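Long-range contacts in esterase YbfF (Escherichia coli, PDB 3BF7), which probably hydrolyses ester or thioester bonds, as an alpha/beta-hydrolase whose helical cap and core domain together form the substrate-binding crevice: residues His88-Lys93 with Pro183-Trp188; Ala94-Thr99 with Leu109-Ile114; His120-Asp125 with Val177-Tyr182; Val48-His53 with Pro65-Asp70. The protein carries 1 engineered substitution. One frame throughout, in Å; residues are numbered along the deposited sequence.

Interaction 1 of 4, residues His88-Lys93 with Pro183-Trp188; sequences HSMGGK and PHIVGW
Lys93 runs its aliphatic chain past the CE3-CZ3 edge of the Trp188 indole, somewhat off the ring plane, and carries its ammonium group on to the turn that follows helix 182-186. Lys93 CB lies 3.6 Å from Trp188 CZ3, and Lys93 CG is 3.7 Å from Trp188 CE3, so the inner methylenes make the apolar part of the contact. Beyond CG the chain is fully extended (chi2 177°, chi4 178°), which gives it the reach to bring Lys93 NZ to Gly187 O at 2.8 Å. That hydrogen bond arrives from above the carbonyl plane, 41° out of it. Val186 O is nearly as close to Lys93 NZ, at 2.9 Å, but too poorly angled for a hydrogen bond; Val117 O provides NZ with a second acceptor. The indole is also met in its own plane, at the edge, by Lys93 O, 3.3 Å from Trp188 CZ3, while Trp188 NE1 is tied to Gln220. A smaller apolar contact lies one helical turn back, where Met90 SD and Ile185 CG2 are 4.0 Å apart and the side chains cross obliquely. The segment 88-93 runs from central strand 83-88 through a probable nucleophile elbow, with Ser89 at the N-cap position, into helix 90-101. Helix 182-186 and its exit turn pack beside the first turn of that helix, and Tyr64 of helix 64-78 touches both Met90 and Lys93.

Interaction 2 of 4, residues Ala94-Thr99 with Leu109-Ile114; sequences AVMALT and LVAIDI
Val95 and Leu109 slide past each other in opposite directions, with Val95 CG1 3.6 Å from Leu109 CG. Leu109 CD1 touches two residues one helical turn apart, 3.7 Å from Val95 CG1 and 3.4 Å from Thr99 CG2. The second of these is tighter than usual van der Waals contact, and there the Thr99 and Leu109 side chains meet at about a right angle. The methyl of Thr99 faces the strand while its hydroxyl turns back to the helix (chi1 68°), where Thr99 OG1 donates to Met96 O at 2.7 Å in the carbonyl plane; the same oxygen also accepts from Thr99 N. Met96 starts out beside its backbone N and bends at chi3 (-71°), its end coming nearer to the strand. Met96 SD is 4.5 Å from Ala111 CB, and Met96 CE lies 4.2 Å from Ile114 CG2, the two side chains meeting at a slant. The axes of helix 94-99 and strand 109-112 approach to 8.9 Å at 145°, roughly antiparallel. With strands 83-88 and 106-112 parallel neighbours in the sheet and helix 90-101 joining them, this is the helix-to-second-strand half of a beta-alpha-beta crossover in the core of the alpha/beta-hydrolase fold.

Interaction 3 of 4, residues His120-Asp125 with Val177-Tyr182; sequences HVRRHD and VLWDQY
With CG turned away from its backbone N, Tyr182 projects its phenol toward the loop 120-125, while a bend at chi3 (70°) brings the Arg122 guanidinium to the rim of the Tyr182 ring and over the face of the Trp179 indole. The phenolic oxygen is held at two points. Arg123 N donates to Tyr182 OH at 2.9 Å, nearly straight at 162°, and His124 ND1 shares a 2.7 Å hydrogen bond with the same oxygen, in the plane and at the edge of the imidazole. The His124 and Tyr182 side chains cross at about a right angle. Arg122 uses two sides of its flat group: Tyr182 CD2 lies over one face, near the rim, whereas NH2 reaches over the Trp179 indole, 3.3 Å from CZ3. Arg122 CZ stands 4.7 Å from the centroid of the six-membered ring of Trp179, 23° off the ring normal, a cation-pi contact. The salt bridge to Asp125 steadies the arginine, with Arg122 NE 2.8 Å from OD1 on the syn lone pair. A water accepts from Arg122 NH2 and donates to Trp179 O at 2.7 Å, linking the guanidinium to the end of helix 175-180. Trp179 also meets Phe128 edge-to-face. Joining the loop after strand 106-112 to helices 175-180 and 182-186, the contact is consistent with the base of a helical cap inserted into an alpha/beta-hydrolase core.

Interaction 4 of 4, residues Val48-His53 with Pro65-Asp70; sequences VDVRNH and PAMAQD. Engineered in segment 48-53: Val50 (natural residue Met).
Arg51 and Asp70 form a two-pronged salt bridge between the loop after strand 45-48 and helix 64-78, two neighbouring elements of the alpha/beta-hydrolase core. The ionic part is a side-on grip: Arg51 NE donates to Asp70 OD1 at 2.7 Å and Arg51 NH2 to Asp70 OD2 at 2.9 Å. Both bonds have N-H...O angles of 169°, and each uses the syn lone pair of its oxygen. Arg51 CG lies between the backbone N and the carbonyl carbon (chi1 60°), and a bend at chi3 turns NE and NH2 to the carboxylate. The guanidinium and carboxylate planes are only 14° apart, nearly coplanar, which holds the arginine head flat. Further polar partners are Val61 O for Arg51 NH1 and the N-terminal Met1 N for Asp70 OD2; two positive groups beside one carboxylate would be expected to stabilise its charged form. The apolar contacts flank this pair. Ala66 CB sits over the centre of one face of the guanidinium, 4.0 Å from Arg51 CZ. Val50 is an engineered replacement of the natural Met; Val50 CG1 lies 3.8 Å from Met67 SD, the side chains at a slant to one another. Backbone geometry contributes a type II beta turn from Val50 to His53, closed by the His53 N to Val50 O bond. Water mediates the remaining link, accepting from Arg51 N at 2.9 Å and donating to Asp70 OD1 at 2.7 Å.

Interactions 1 and 2 share helix 90-101, and Ser89 N lies 3.0 Å from Ile112 O, a probable hydrogen bond between neighbouring strand ends. Ser89 and Asp113, one from each contact, complete with His234 a probable catalytic triad. Interaction 4 flanks this region: Met90 CE lies 3.5 Å from His53 NE2 and 3.8 Å from Val50 CG1, while Ala94 CB meets Met67 CB at 3.8 Å. Interaction 3 lies farther out, its centre about 20 Å from that of interaction 2, yet it continues into interaction 1 through consecutive helices 175-180 and 182-186. Leu178 CD2, 3.7 Å from His53 NE2, also connects it to interaction 4.

Interaction 1 of 4, residues His88-Lys93 with Pro183-Trp188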
loop_
_atom_site.group_PDB
_atom_site.type_symbol
_atom_site.label_atom_id
_atom_site.label_comp_id
_atom_site.label_asym_id
_atom_site.label_seq_id
_atom_site.Cartn_x
_atom_site.Cartn_y
_atom_site.Cartn_z
ATOM N N HIS A 88 -0.666 0.913 -2.478
ATOM C CA HIS A 88 -0.105 2.212 -2.144
ATOM C C HIS A 88 1.276 2.052 -1.514
ATOM O O HIS A 88 1.447 1.289 -0.557
ATOM C CB HIS A 88 -0.996 2.954 -1.146
ATOM C CG HIS A 88 -0.398 4.235 -0.653
ATOM N ND1 HIS A 88 -0.125 4.469 0.678
ATOM C CD2 HIS A 88 -0.003 5.345 -1.320
ATOM C CE1 HIS A 88 0.415 5.669 0.807
ATOM N NE2 HIS A 88 0.501 6.221 -0.390
ATOM N N SER A 89 2.255 2.767 -2.064
ATOM C CA SER A 89 3.614 2.780 -1.535
ATOM C C SER A 89 4.162 1.368 -1.296
ATOM O O SER A 89 4.300 0.613 -2.250
ATOM C CB SER A 89 3.629 3.616 -0.250
ATOM O OG SER A 89 4.872 4.273 -0.080
ATOM N N MET A 90 4.485 1.008 -0.053
ATOM C CA MET A 90 4.998 -0.339 0.226
ATOM C C MET A 90 4.094 -1.403 -0.410
ATOM O O MET A 90 4.575 -2.395 -0.958
ATOM C CB MET A 90 5.086 -0.570 1.739
ATOM C CG MET A 90 5.484 -1.983 2.149
ATOM S SD MET A 90 5.335 -2.238 3.930
ATOM C CE MET A 90 3.540 -2.370 4.086
ATOM N N GLY A 91 2.783 -1.187 -0.324
ATOM C CA GLY A 91 1.827 -2.116 -0.907
ATOM C C GLY A 91 1.960 -2.155 -2.418
ATOM O O GLY A 91 1.752 -3.193 -3.044
ATOM N N GLY A 92 2.290 -1.006 -3.006
ATOM C CA GLY A 92 2.496 -0.928 -4.440
ATOM C C GLY A 92 3.748 -1.705 -4.809
ATOM O O GLY A 92 3.794 -2.356 -5.852
ATOM N N LYS A 93 4.777 -1.632 -3.967
ATOM C CA LYS A 93 5.995 -2.390 -4.231
ATOM C C LYS A 93 5.709 -3.894 -4.129
ATOM O O LYS A 93 6.235 -4.679 -4.914
ATOM C CB LYS A 93 7.115 -1.972 -3.271
ATOM C CG LYS A 93 7.952 -0.807 -3.798
ATOM C CD LYS A 93 9.015 -0.372 -2.801
ATOM C CE LYS A 93 9.995 0.617 -3.422
ATOM N NZ LYS A 93 11.008 1.075 -2.426
ATOM N N PRO A 183 15.468 -0.938 5.829
ATOM C CA PRO A 183 16.198 -0.776 4.566
ATOM C C PRO A 183 15.599 -1.563 3.403
ATOM O O PRO A 183 15.696 -1.145 2.249
ATOM C CB PRO A 183 17.605 -1.258 4.913
ATOM C CG PRO A 183 17.727 -0.925 6.370
ATOM C CD PRO A 183 16.380 -1.349 6.913
ATOM N N HIS A 184 14.991 -2.706 3.708
ATOM C CA HIS A 184 14.396 -3.540 2.672
ATOM C C HIS A 184 13.049 -2.993 2.232
ATOM O O HIS A 184 12.609 -3.236 1.110
ATOM C CB HIS A 184 14.226 -4.974 3.173
ATOM C CG HIS A 184 15.473 -5.554 3.754
ATOM N ND1 HIS A 184 16.700 -5.448 3.137
ATOM C CD2 HIS A 184 15.686 -6.238 4.903
ATOM C CE1 HIS A 184 17.618 -6.040 3.881
ATOM N NE2 HIS A 184 17.029 -6.527 4.959
ATOM N N ILE A 185 12.394 -2.253 3.118
ATOM C CA ILE A 185 11.091 -1.681 2.807
ATOM C C ILE A 185 11.248 -0.449 1.909
ATOM O O ILE A 185 10.529 -0.302 0.918
ATOM C CB ILE A 185 10.341 -1.338 4.113
ATOM C CG1 ILE A 185 10.110 -2.629 4.913
ATOM C CG2 ILE A 185 9.010 -0.657 3.804
ATOM C CD1 ILE A 185 9.595 -2.411 6.320
ATOM N N VAL A 186 12.186 0.434 2.241
ATOM C CA VAL A 186 12.423 1.604 1.401
ATOM C C VAL A 186 13.249 1.152 0.199
ATOM O O VAL A 186 13.342 1.853 -0.814
ATOM C CB VAL A 186 13.190 2.713 2.160
ATOM C CG1 VAL A 186 12.359 3.197 3.324
ATOM C CG2 VAL A 186 14.531 2.200 2.643
ATOM N N GLY A 187 13.838 -0.034 0.333
ATOM C CA GLY A 187 14.656 -0.610 -0.716
ATOM C C GLY A 187 13.859 -1.295 -1.808
ATOM O O GLY A 187 12.637 -1.147 -1.908
ATOM N N TRP A 188 14.556 -2.071 -2.629
ATOM C CA TRP A 188 13.906 -2.734 -3.748
ATOM C C TRP A 188 14.810 -3.773 -4.386
ATOM O O TRP A 188 16.031 -3.679 -4.302
ATOM C CB TRP A 188 13.539 -1.682 -4.801
ATOM C CG TRP A 188 12.835 -2.221 -6.000
ATOM C CD1 TRP A 188 13.286 -2.223 -7.289
ATOM C CD2 TRP A 188 11.543 -2.830 -6.026
ATOM N NE1 TRP A 188 12.351 -2.794 -8.119
ATOM C CE2 TRP A 188 11.268 -3.172 -7.369
ATOM C CE3 TRP A 188 10.584 -3.113 -5.045
ATOM C CZ2 TRP A 188 10.080 -3.794 -7.754
ATOM C CZ3 TRP A 188 9.402 -3.731 -5.426
ATOM C CH2 TRP A 188 9.158 -4.062 -6.772
#

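Interaction 2 of 4, residues Ala94-Thr99 with Leu109-Ile114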
loop_
_atom_site.group_PDB
_atom_site.type_symbol
_atom_site.label_atom_id
_atom_site.label_comp_id
_atom_site.label_asym_id
_atom_site.label_seq_id
_atom_site.Cartn_x
_atom_site.Cartn_y
_atom_site.Cartn_z
ATOM N N ALA A 94 4.858 -4.300 -3.189
ATOM C CA ALA A 94 4.519 -5.716 -3.059
ATOM C C ALA A 94 3.796 -6.199 -4.320
ATOM O O ALA A 94 4.068 -7.288 -4.831
ATOM C CB ALA A 94 3.640 -5.936 -1.832
ATOM N N VAL A 95 2.876 -5.381 -4.822
ATOM C CA VAL A 95 2.122 -5.720 -6.020
ATOM C C VAL A 95 3.034 -5.753 -7.246
ATOM O O VAL A 95 2.893 -6.624 -8.107
ATOM C CB VAL A 95 0.970 -4.714 -6.229
ATOM C CG1 VAL A 95 0.383 -4.851 -7.628
ATOM C CG2 VAL A 95 -0.098 -4.942 -5.164
ATOM N N MET A 96 3.966 -4.808 -7.335
ATOM C CA MET A 96 4.886 -4.818 -8.463
ATOM C C MET A 96 5.770 -6.064 -8.392
ATOM O O MET A 96 6.060 -6.682 -9.415
ATOM C CB MET A 96 5.748 -3.553 -8.485
ATOM C CG MET A 96 4.965 -2.303 -8.867
ATOM S SD MET A 96 5.978 -0.821 -9.066
ATOM C CE MET A 96 6.416 -0.472 -7.358
ATOM N N ALA A 97 6.193 -6.439 -7.189
ATOM C CA ALA A 97 7.026 -7.626 -7.024
ATOM C C ALA A 97 6.253 -8.883 -7.425
ATOM O O ALA A 97 6.845 -9.861 -7.887
ATOM C CB ALA A 97 7.503 -7.738 -5.581
ATOM N N LEU A 98 4.933 -8.856 -7.250
ATOM C CA LEU A 98 4.109 -10.001 -7.610
ATOM C C LEU A 98 4.182 -10.282 -9.110
ATOM O O LEU A 98 4.058 -11.433 -9.527
ATOM C CB LEU A 98 2.654 -9.766 -7.194
ATOM C CG LEU A 98 1.671 -10.901 -7.517
ATOM C CD1 LEU A 98 2.085 -12.183 -6.805
ATOM C CD2 LEU A 98 0.268 -10.488 -7.094
ATOM N N THR A 99 4.389 -9.250 -9.925
ATOM C CA THR A 99 4.473 -9.474 -11.367
ATOM C C THR A 99 5.661 -10.361 -11.724
ATOM O O THR A 99 5.630 -11.068 -12.731
ATOM C CB THR A 99 4.602 -8.153 -12.181
ATOM O OG1 THR A 99 5.868 -7.534 -11.921
ATOM C CG2 THR A 99 3.475 -7.195 -11.835
ATOM N N LEU A 109 -2.902 -3.696 -12.873
ATOM C CA LEU A 109 -2.077 -3.246 -11.761
ATOM C C LEU A 109 -2.056 -1.734 -11.607
ATOM O O LEU A 109 -1.855 -1.007 -12.579
ATOM C CB LEU A 109 -0.643 -3.759 -11.963
ATOM C CG LEU A 109 0.442 -3.443 -10.925
ATOM C CD1 LEU A 109 1.589 -4.421 -11.102
ATOM C CD2 LEU A 109 0.938 -2.011 -11.066
ATOM N N VAL A 110 -2.258 -1.273 -10.377
ATOM C CA VAL A 110 -2.228 0.149 -10.059
ATOM C C VAL A 110 -1.280 0.354 -8.882
ATOM O O VAL A 110 -1.428 -0.291 -7.842
ATOM C CB VAL A 110 -3.622 0.679 -9.655
ATOM C CG1 VAL A 110 -3.550 2.172 -9.363
ATOM C CG2 VAL A 110 -4.626 0.409 -10.765
ATOM N N ALA A 111 -0.311 1.246 -9.055
ATOM C CA ALA A 111 0.664 1.556 -8.016
ATOM C C ALA A 111 0.490 3.028 -7.668
ATOM O O ALA A 111 0.722 3.903 -8.507
ATOM C CB ALA A 111 2.074 1.288 -8.521
ATOM N N ILE A 112 0.087 3.296 -6.431
ATOM C CA ILE A 112 -0.162 4.658 -5.971
ATOM C C ILE A 112 1.055 5.255 -5.265
ATOM O O ILE A 112 1.562 4.694 -4.286
ATOM C CB ILE A 112 -1.396 4.703 -5.035
ATOM C CG1 ILE A 112 -2.599 4.057 -5.736
ATOM C CG2 ILE A 112 -1.723 6.144 -4.669
ATOM C CD1 ILE A 112 -3.846 3.956 -4.876
ATOM N N ASP A 113 1.493 6.397 -5.792
ATOM C CA ASP A 113 2.654 7.168 -5.343
ATOM C C ASP A 113 3.835 6.329 -4.888
ATOM O O ASP A 113 4.273 6.389 -3.735
ATOM C CB ASP A 113 2.286 8.178 -4.256
ATOM C CG ASP A 113 3.246 9.353 -4.237
ATOM O OD1 ASP A 113 3.794 9.672 -3.163
ATOM O OD2 ASP A 113 3.460 9.950 -5.317
ATOM N N ILE A 114 4.374 5.579 -5.839
ATOM C CA ILE A 114 5.503 4.708 -5.577
ATOM C C ILE A 114 6.188 4.324 -6.889
ATOM O O ILE A 114 5.548 4.236 -7.943
ATOM C CB ILE A 114 5.021 3.426 -4.838
ATOM C CG1 ILE A 114 6.212 2.594 -4.360
ATOM C CG2 ILE A 114 4.122 2.602 -5.749
ATOM C CD1 ILE A 114 7.025 3.268 -3.278
#

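Interaction 3 of 4, residues His120-Asp125 with Val177-Tyr182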
loop_
_atom_site.group_PDB
_atom_site.type_symbol
_atom_site.label_atom_id
_atom_site.label_comp_id
_atom_site.label_asym_id
_atom_site.label_seq_id
_atom_site.Cartn_x
_atom_site.Cartn_y
_atom_site.Cartn_z
ATOM N N HIS A 120 17.046 4.694 -1.019
ATOM C CA HIS A 120 18.313 4.961 -0.339
ATOM C C HIS A 120 18.307 6.139 0.629
ATOM O O HIS A 120 19.257 6.927 0.659
ATOM C CB HIS A 120 19.425 5.189 -1.374
ATOM C CG HIS A 120 19.811 3.963 -2.140
ATOM N ND1 HIS A 120 20.369 2.854 -1.540
ATOM C CD2 HIS A 120 19.744 3.679 -3.462
ATOM C CE1 HIS A 120 20.629 1.941 -2.459
ATOM N NE2 HIS A 120 20.258 2.417 -3.634
ATOM N N VAL A 121 17.241 6.265 1.410
ATOM C CA VAL A 121 17.136 7.334 2.399
ATOM C C VAL A 121 16.313 6.838 3.574
ATOM O O VAL A 121 15.606 5.833 3.468
ATOM C CB VAL A 121 16.412 8.598 1.846
ATOM C CG1 VAL A 121 17.226 9.235 0.734
ATOM C CG2 VAL A 121 15.011 8.232 1.363
ATOM N N ARG A 122 16.432 7.523 4.706
ATOM C CA ARG A 122 15.623 7.196 5.870
ATOM C C ARG A 122 14.595 8.321 5.901
ATOM O O ARG A 122 14.953 9.497 5.995
ATOM C CB ARG A 122 16.457 7.183 7.151
ATOM C CG ARG A 122 17.451 6.027 7.215
ATOM C CD ARG A 122 17.964 5.807 8.628
ATOM N NE ARG A 122 16.940 5.266 9.520
ATOM C CZ ARG A 122 16.637 3.975 9.633
ATOM N NH1 ARG A 122 17.279 3.068 8.909
ATOM N NH2 ARG A 122 15.693 3.589 10.480
ATOM N N ARG A 123 13.322 7.958 5.792
ATOM C CA ARG A 123 12.236 8.934 5.761
ATOM C C ARG A 123 11.245 8.813 6.907
ATOM O O ARG A 123 10.250 9.540 6.931
ATOM C CB ARG A 123 11.445 8.804 4.452
ATOM C CG ARG A 123 11.950 9.649 3.304
ATOM C CD ARG A 123 10.906 9.739 2.202
ATOM N NE ARG A 123 10.748 8.490 1.464
ATOM C CZ ARG A 123 10.982 8.367 0.161
ATOM N NH1 ARG A 123 11.382 9.417 -0.539
ATOM N NH2 ARG A 123 10.810 7.201 -0.445
ATOM N N HIS A 124 11.502 7.916 7.853
ATOM C CA HIS A 124 10.560 7.704 8.943
ATOM C C HIS A 124 11.137 7.742 10.346
ATOM O O HIS A 124 10.481 7.297 11.282
ATOM C CB HIS A 124 9.842 6.361 8.756
ATOM C CG HIS A 124 9.046 6.271 7.494
ATOM N ND1 HIS A 124 9.620 6.048 6.261
ATOM C CD2 HIS A 124 7.716 6.403 7.272
ATOM C CE1 HIS A 124 8.678 6.045 5.335
ATOM N NE2 HIS A 124 7.513 6.259 5.922
ATOM N N ASP A 125 12.336 8.279 10.519
ATOM C CA ASP A 125 12.916 8.286 11.853
ATOM C C ASP A 125 12.090 9.023 12.896
ATOM O O ASP A 125 11.968 8.558 14.029
ATOM C CB ASP A 125 14.331 8.856 11.827
ATOM C CG ASP A 125 15.336 7.897 11.216
ATOM O OD1 ASP A 125 14.963 6.750 10.871
ATOM O OD2 ASP A 125 16.513 8.298 11.090
ATOM N N VAL A 177 10.223 -5.098 14.061
ATOM C CA VAL A 177 10.511 -5.689 12.763
ATOM C C VAL A 177 10.523 -4.640 11.656
ATOM O O VAL A 177 11.379 -4.682 10.772
ATOM C CB VAL A 177 9.503 -6.811 12.428
ATOM C CG1 VAL A 177 9.693 -7.280 10.994
ATOM C CG2 VAL A 177 9.710 -7.982 13.384
ATOM N N LEU A 178 9.588 -3.695 11.699
ATOM C CA LEU A 178 9.563 -2.655 10.678
ATOM C C LEU A 178 10.833 -1.810 10.767
ATOM O O LEU A 178 11.327 -1.308 9.758
ATOM C CB LEU A 178 8.313 -1.783 10.824
ATOM C CG LEU A 178 7.001 -2.551 10.600
ATOM C CD1 LEU A 178 5.826 -1.592 10.702
ATOM C CD2 LEU A 178 7.016 -3.235 9.236
ATOM N N TRP A 179 11.368 -1.661 11.976
ATOM C CA TRP A 179 12.603 -0.908 12.159
ATOM C C TRP A 179 13.779 -1.723 11.631
ATOM O O TRP A 179 14.570 -1.249 10.818
ATOM C CB TRP A 179 12.830 -0.592 13.641
ATOM C CG TRP A 179 14.165 0.047 13.915
ATOM C CD1 TRP A 179 15.327 -0.586 14.261
ATOM C CD2 TRP A 179 14.477 1.440 13.831
ATOM N NE1 TRP A 179 16.343 0.330 14.398
ATOM C CE2 TRP A 179 15.848 1.582 14.140
ATOM C CE3 TRP A 179 13.731 2.584 13.523
ATOM C CZ2 TRP A 179 16.489 2.824 14.151
ATOM C CZ3 TRP A 179 14.369 3.818 13.535
ATOM C CH2 TRP A 179 15.735 3.927 13.847
ATOM N N ASP A 180 13.881 -2.964 12.090
ATOM C CA ASP A 180 14.970 -3.837 11.681
ATOM C C ASP A 180 15.036 -4.053 10.171
ATOM O O ASP A 180 16.117 -4.074 9.582
ATOM C CB ASP A 180 14.832 -5.190 12.373
ATOM C CG ASP A 180 15.958 -6.131 12.024
ATOM O OD1 ASP A 180 17.094 -5.889 12.480
ATOM O OD2 ASP A 180 15.712 -7.102 11.283
ATOM N N GLN A 181 13.873 -4.203 9.546
ATOM C CA GLN A 181 13.797 -4.461 8.115
ATOM C C GLN A 181 13.592 -3.214 7.265
ATOM O O GLN A 181 13.427 -3.310 6.050
ATOM C CB GLN A 181 12.660 -5.452 7.851
ATOM C CG GLN A 181 12.828 -6.770 8.586
ATOM C CD GLN A 181 13.862 -7.654 7.936
ATOM O OE1 GLN A 181 13.605 -8.252 6.894
ATOM N NE2 GLN A 181 15.046 -7.732 8.536
ATOM N N TYR A 182 13.631 -2.045 7.893
ATOM C CA TYR A 182 13.403 -0.795 7.176
ATOM C C TYR A 182 14.160 -0.627 5.858
ATOM O O TYR A 182 13.572 -0.220 4.858
ATOM C CB TYR A 182 13.695 0.397 8.087
ATOM C CG TYR A 182 13.272 1.717 7.488
ATOM C CD1 TYR A 182 11.933 2.110 7.483
ATOM C CD2 TYR A 182 14.210 2.563 6.903
ATOM C CE1 TYR A 182 11.536 3.316 6.908
ATOM C CE2 TYR A 182 13.827 3.771 6.324
ATOM C CZ TYR A 182 12.491 4.140 6.329
ATOM O OH TYR A 182 12.124 5.334 5.747
HETATM O O HOH W 1 16.343 0.741 10.556
#

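Interaction 4 of 4, residues Val48-His53 with Pro65-Asp70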
loop_
_atom_site.group_PDB
_atom_site.type_symbol
_atom_site.label_atom_id
_atom_site.label_comp_id
_atom_site.label_asym_id
_atom_site.label_seq_id
_atom_site.Cartn_x
_atom_site.Cartn_y
_atom_site.Cartn_z
ATOM N N VAL A 48 -6.447 -6.317 2.229
ATOM C CA VAL A 48 -5.541 -7.096 3.061
ATOM C C VAL A 48 -4.721 -6.284 4.045
ATOM O O VAL A 48 -4.483 -5.087 3.854
ATOM C CB VAL A 48 -4.510 -7.887 2.199
ATOM C CG1 VAL A 48 -5.208 -8.598 1.063
ATOM C CG2 VAL A 48 -3.425 -6.946 1.661
ATOM N N ASP A 49 -4.310 -6.954 5.117
ATOM C CA ASP A 49 -3.391 -6.362 6.076
ATOM C C ASP A 49 -2.067 -6.995 5.642
ATOM O O ASP A 49 -1.956 -8.221 5.551
ATOM C CB ASP A 49 -3.672 -6.801 7.518
ATOM C CG ASP A 49 -4.635 -5.882 8.251
ATOM O OD1 ASP A 49 -4.679 -4.667 7.947
ATOM O OD2 ASP A 49 -5.330 -6.385 9.163
ATOM N N VAL A 50 -1.078 -6.169 5.334
ATOM C CA VAL A 50 0.230 -6.687 4.955
ATOM C C VAL A 50 0.833 -7.356 6.196
ATOM O O VAL A 50 0.461 -7.023 7.323
ATOM C CB VAL A 50 1.140 -5.531 4.473
ATOM C CG1 VAL A 50 2.566 -6.022 4.245
ATOM C CG2 VAL A 50 0.568 -4.938 3.190
ATOM N N ARG A 51 1.739 -8.309 6.002
ATOM C CA ARG A 51 2.365 -8.958 7.147
ATOM C C ARG A 51 2.940 -7.874 8.055
ATOM O O ARG A 51 3.379 -6.819 7.589
ATOM C CB ARG A 51 3.477 -9.922 6.707
ATOM C CG ARG A 51 4.620 -9.284 5.928
ATOM C CD ARG A 51 5.827 -10.217 5.852
ATOM N NE ARG A 51 5.487 -11.498 5.241
ATOM C CZ ARG A 51 6.225 -12.599 5.338
ATOM N NH1 ARG A 51 7.363 -12.592 6.022
ATOM N NH2 ARG A 51 5.817 -13.720 4.755
ATOM N N ASN A 52 2.902 -8.134 9.359
ATOM C CA ASN A 52 3.413 -7.210 10.361
ATOM C C ASN A 52 2.606 -5.925 10.509
ATOM O O ASN A 52 3.066 -4.968 11.139
ATOM C CB ASN A 52 4.884 -6.890 10.083
ATOM C CG ASN A 52 5.780 -8.100 10.263
ATOM O OD1 ASN A 52 6.583 -8.433 9.387
ATOM N ND2 ASN A 52 5.644 -8.768 11.402
ATOM N N HIS A 53 1.407 -5.912 9.932
ATOM C CA HIS A 53 0.497 -4.769 10.026
ATOM C C HIS A 53 -0.899 -5.261 10.402
ATOM O O HIS A 53 -1.231 -6.433 10.201
ATOM C CB HIS A 53 0.406 -4.012 8.692
ATOM C CG HIS A 53 1.693 -3.378 8.266
ATOM N ND1 HIS A 53 1.925 -2.020 8.325
ATOM C CD2 HIS A 53 2.833 -3.933 7.798
ATOM C CE1 HIS A 53 3.155 -1.765 7.908
ATOM N NE2 HIS A 53 3.725 -2.910 7.582
ATOM N N PRO A 65 9.747 -10.098 -2.115
ATOM C CA PRO A 65 9.334 -11.402 -2.646
ATOM C C PRO A 65 8.409 -12.076 -1.622
ATOM O O PRO A 65 7.441 -12.741 -1.983
ATOM C CB PRO A 65 10.660 -12.137 -2.812
ATOM C CG PRO A 65 11.578 -11.030 -3.230
ATOM C CD PRO A 65 11.203 -9.910 -2.268
ATOM N N ALA A 66 8.712 -11.883 -0.341
ATOM C CA ALA A 66 7.913 -12.463 0.736
ATOM C C ALA A 66 6.501 -11.880 0.743
ATOM O O ALA A 66 5.519 -12.613 0.877
ATOM C CB ALA A 66 8.589 -12.218 2.082
ATOM N N MET A 67 6.400 -10.561 0.597
ATOM C CA MET A 67 5.099 -9.906 0.579
ATOM C C MET A 67 4.313 -10.318 -0.665
ATOM O O MET A 67 3.092 -10.443 -0.618
ATOM C CB MET A 67 5.269 -8.386 0.645
ATOM C CG MET A 67 5.679 -7.895 2.031
ATOM S SD MET A 67 5.759 -6.096 2.197
ATOM C CE MET A 67 7.526 -5.842 2.275
ATOM N N ALA A 68 5.015 -10.539 -1.773
ATOM C CA ALA A 68 4.359 -10.962 -3.007
ATOM C C ALA A 68 3.805 -12.374 -2.811
ATOM O O ALA A 68 2.679 -12.670 -3.207
ATOM C CB ALA A 68 5.349 -10.936 -4.166
ATOM N N GLN A 69 4.601 -13.243 -2.197
ATOM C CA GLN A 69 4.165 -14.613 -1.942
ATOM C C GLN A 69 2.937 -14.612 -1.036
ATOM O O GLN A 69 2.036 -15.435 -1.204
ATOM C CB GLN A 69 5.280 -15.421 -1.277
ATOM C CG GLN A 69 4.877 -16.852 -0.948
ATOM C CD GLN A 69 4.656 -17.692 -2.187
ATOM O OE1 GLN A 69 5.553 -17.837 -3.019
ATOM N NE2 GLN A 69 3.459 -18.255 -2.318
ATOM N N ASP A 70 2.905 -13.700 -0.069
ATOM C CA ASP A 70 1.758 -13.608 0.831
ATOM C C ASP A 70 0.496 -13.355 0.006
ATOM O O ASP A 70 -0.570 -13.884 0.314
ATOM C CB ASP A 70 1.926 -12.457 1.829
ATOM C CG ASP A 70 3.020 -12.701 2.849
ATOM O OD1 ASP A 70 3.379 -11.727 3.542
ATOM O OD2 ASP A 70 3.514 -13.846 2.975
HETATM O O HOH W 2 2.389 -9.214 3.309
#